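Galactose mutarotase related enzyme (Lactobacillus casei, PDB 3Q1N) probably binds carbohydrates and interconverts sugar anomers as an aldose 1-epimerase-like enzyme. Local coordinates at residues A[135-140]-A[269-274]. Sequence-based numbering, arbitrary orientation. Where two conformers were deposited one is given.
Sequences SMPFAL and DWYTKL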
loop_
_atom_site.group_PDB
_atom_site.type_symbol
_atom_site.label_atom_id
_atom_site.label_comp_id
_atom_site.label_asym_id
_atom_site.label_seq_id
_atom_site.Cartn_x
_atom_site.Cartn_y
_atom_site.Cartn_z
ATOM N N SER A 135 8.184 5.093 -23.314
ATOM C CA SER A 135 8.615 4.380 -22.100
ATOM C C SER A 135 7.874 4.943 -20.904
ATOM O O SER A 135 7.872 6.137 -20.720
ATOM C CB SER A 135 10.103 4.559 -21.917
ATOM O OG SER A 135 10.817 4.042 -23.067
HETATM N N MSE A 136 7.258 4.074 -20.095
HETATM C CA MSE A 136 6.359 4.491 -18.992
HETATM C C MSE A 136 6.967 4.186 -17.627
HETATM O O MSE A 136 7.138 3.030 -17.248
HETATM C CB MSE A 136 5.022 3.802 -19.131
HETATM C CG MSE A 136 3.988 4.231 -18.069
HETATM SE SE MSE A 136 2.277 3.371 -18.165
HETATM C CE MSE A 136 2.694 1.865 -17.068
ATOM N N PRO A 137 7.251 5.235 -16.854
ATOM C CA PRO A 137 7.772 5.055 -15.499
ATOM C C PRO A 137 6.593 5.098 -14.521
ATOM O O PRO A 137 5.687 5.887 -14.686
ATOM C CB PRO A 137 8.712 6.226 -15.335
ATOM C CG PRO A 137 8.020 7.349 -16.197
ATOM C CD PRO A 137 7.209 6.660 -17.264
ATOM N N PHE A 138 6.631 4.235 -13.501
ATOM C CA PHE A 138 5.534 4.231 -12.520
ATOM C C PHE A 138 5.983 3.665 -11.193
ATOM O O PHE A 138 7.029 3.010 -11.085
ATOM C CB PHE A 138 4.350 3.373 -13.032
ATOM C CG PHE A 138 4.617 1.900 -12.956
ATOM C CD1 PHE A 138 5.341 1.250 -13.956
ATOM C CD2 PHE A 138 4.248 1.186 -11.857
ATOM C CE1 PHE A 138 5.707 -0.054 -13.823
ATOM C CE2 PHE A 138 4.581 -0.155 -11.703
ATOM C CZ PHE A 138 5.319 -0.801 -12.729
ATOM N N ALA A 139 5.178 3.981 -10.178
ATOM C CA ALA A 139 5.200 3.295 -8.892
ATOM C C ALA A 139 3.837 2.684 -8.619
ATOM O O ALA A 139 2.819 3.165 -9.108
ATOM C CB ALA A 139 5.596 4.273 -7.718
ATOM N N LEU A 140 3.813 1.611 -7.836
ATOM C CA LEU A 140 2.542 0.963 -7.460
ATOM C C LEU A 140 2.618 0.570 -5.999
ATOM O O LEU A 140 3.581 -0.070 -5.571
ATOM C CB LEU A 140 2.283 -0.288 -8.321
ATOM C CG LEU A 140 0.935 -1.002 -8.054
ATOM C CD1 LEU A 140 0.954 -1.924 -6.865
ATOM C CD2 LEU A 140 -0.166 -0.002 -7.883
ATOM N N ASP A 269 12.616 13.856 -12.238
ATOM C CA ASP A 269 12.382 13.088 -13.470
ATOM C C ASP A 269 11.964 11.688 -13.106
ATOM O O ASP A 269 12.703 10.922 -12.446
ATOM C CB ASP A 269 13.674 13.070 -14.271
ATOM C CG ASP A 269 13.568 12.327 -15.592
ATOM O OD1 ASP A 269 12.469 11.930 -16.009
ATOM O OD2 ASP A 269 14.651 12.148 -16.227
ATOM N N TRP A 270 10.761 11.322 -13.505
ATOM C CA TRP A 270 10.297 9.970 -13.149
ATOM C C TRP A 270 11.083 8.840 -13.799
ATOM O O TRP A 270 11.011 7.689 -13.331
ATOM C CB TRP A 270 8.827 9.804 -13.446
ATOM C CG TRP A 270 7.920 10.280 -12.344
ATOM C CD1 TRP A 270 8.235 11.177 -11.369
ATOM C CD2 TRP A 270 6.575 9.881 -12.101
ATOM N NE1 TRP A 270 7.173 11.385 -10.553
ATOM C CE2 TRP A 270 6.124 10.605 -10.982
ATOM C CE3 TRP A 270 5.703 8.993 -12.720
ATOM C CZ2 TRP A 270 4.830 10.456 -10.483
ATOM C CZ3 TRP A 270 4.444 8.855 -12.233
ATOM C CH2 TRP A 270 4.017 9.567 -11.120
ATOM N N TYR A 271 11.857 9.157 -14.821
ATOM C CA TYR A 271 12.762 8.166 -15.404
ATOM C C TYR A 271 13.987 7.863 -14.538
ATOM O O TYR A 271 14.729 6.900 -14.828
ATOM C CB TYR A 271 13.238 8.617 -16.790
ATOM C CG TYR A 271 12.109 8.578 -17.818
ATOM C CD1 TYR A 271 11.469 7.371 -18.146
ATOM C CD2 TYR A 271 11.691 9.735 -18.493
ATOM C CE1 TYR A 271 10.411 7.338 -19.073
ATOM C CE2 TYR A 271 10.621 9.706 -19.418
ATOM C CZ TYR A 271 10.013 8.492 -19.726
ATOM O OH TYR A 271 9.002 8.489 -20.646
ATOM N N THR A 272 14.220 8.651 -13.485
ATOM C CA THR A 272 15.314 8.342 -12.549
ATOM C C THR A 272 14.864 8.336 -11.061
ATOM O O THR A 272 15.706 8.075 -10.181
ATOM C CB THR A 272 16.443 9.401 -12.652
ATOM O OG1 THR A 272 15.921 10.696 -12.329
ATOM C CG2 THR A 272 17.073 9.426 -14.041
ATOM N N LYS A 273 13.585 8.613 -10.805
ATOM C CA LYS A 273 13.005 8.693 -9.448
ATOM C C LYS A 273 13.219 7.367 -8.712
ATOM O O LYS A 273 12.916 6.290 -9.241
ATOM C CB LYS A 273 11.518 9.050 -9.518
ATOM C CG LYS A 273 10.762 9.058 -8.217
ATOM C CD LYS A 273 9.272 9.437 -8.382
ATOM C CE LYS A 273 8.497 9.328 -7.104
ATOM N NZ LYS A 273 7.055 9.749 -7.246
ATOM N N LEU A 274 13.802 7.435 -7.529
ATOM C CA LEU A 274 14.122 6.199 -6.797
ATOM C C LEU A 274 12.838 5.433 -6.543
ATOM O O LEU A 274 11.852 5.998 -6.057
ATOM C CB LEU A 274 14.811 6.487 -5.479
ATOM C CG LEU A 274 15.351 5.290 -4.704
ATOM C CD1 LEU A 274 16.538 4.687 -5.500
ATOM C CD2 LEU A 274 15.776 5.665 -3.250
#
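Pro-137 and Tyr-271 bring the two backbones to 5.9 Å between CA atoms, where the start of strand 136-147, in the antiparallel beta-sheet framework of this mutarotase-like fold, meets the loop joining strands 251-258 and 277-279. Strand 277-279 pairs with 136-147 through Met-136 and Phe-138, whereas 269-274 turns back on itself, Thr-272 N bonding to Asp-269 O. An Asx turn shapes this loop: Asp-269 OD1 accepts from Tyr-271 N, which approaches from above the carboxylate plane, at 3.1 Å; Gly-64 N is a second donor to the same oxygen. Pro-137 fills the corner between both aromatic residues. Its CG lies over one face of the Tyr-271 ring, 4.2 Å from the centroid and 27° off the normal, a CH-pi contact, and also meets Trp-270 CB at 3.8 Å. Pro-137 CB rests on Trp-270 O at 3.4 Å. The Trp-270 indole, stacked with Tyr-61, turns its edge to buried Pro-137 O, with CE3 3.7 Å away. With CG anti to its carbonyl carbon (chi1 -70°), Tyr-271 reaches past Pro-137, ring face to the proline, toward Ser-135. A leucine here would probably leave Ser-135 O without its phenol donor and Pro-137 CG without the aromatic face it lies over. Tyr-271 OH donates to Ser-135 O over 2.6 Å, tilted just 17° from the carbonyl plane.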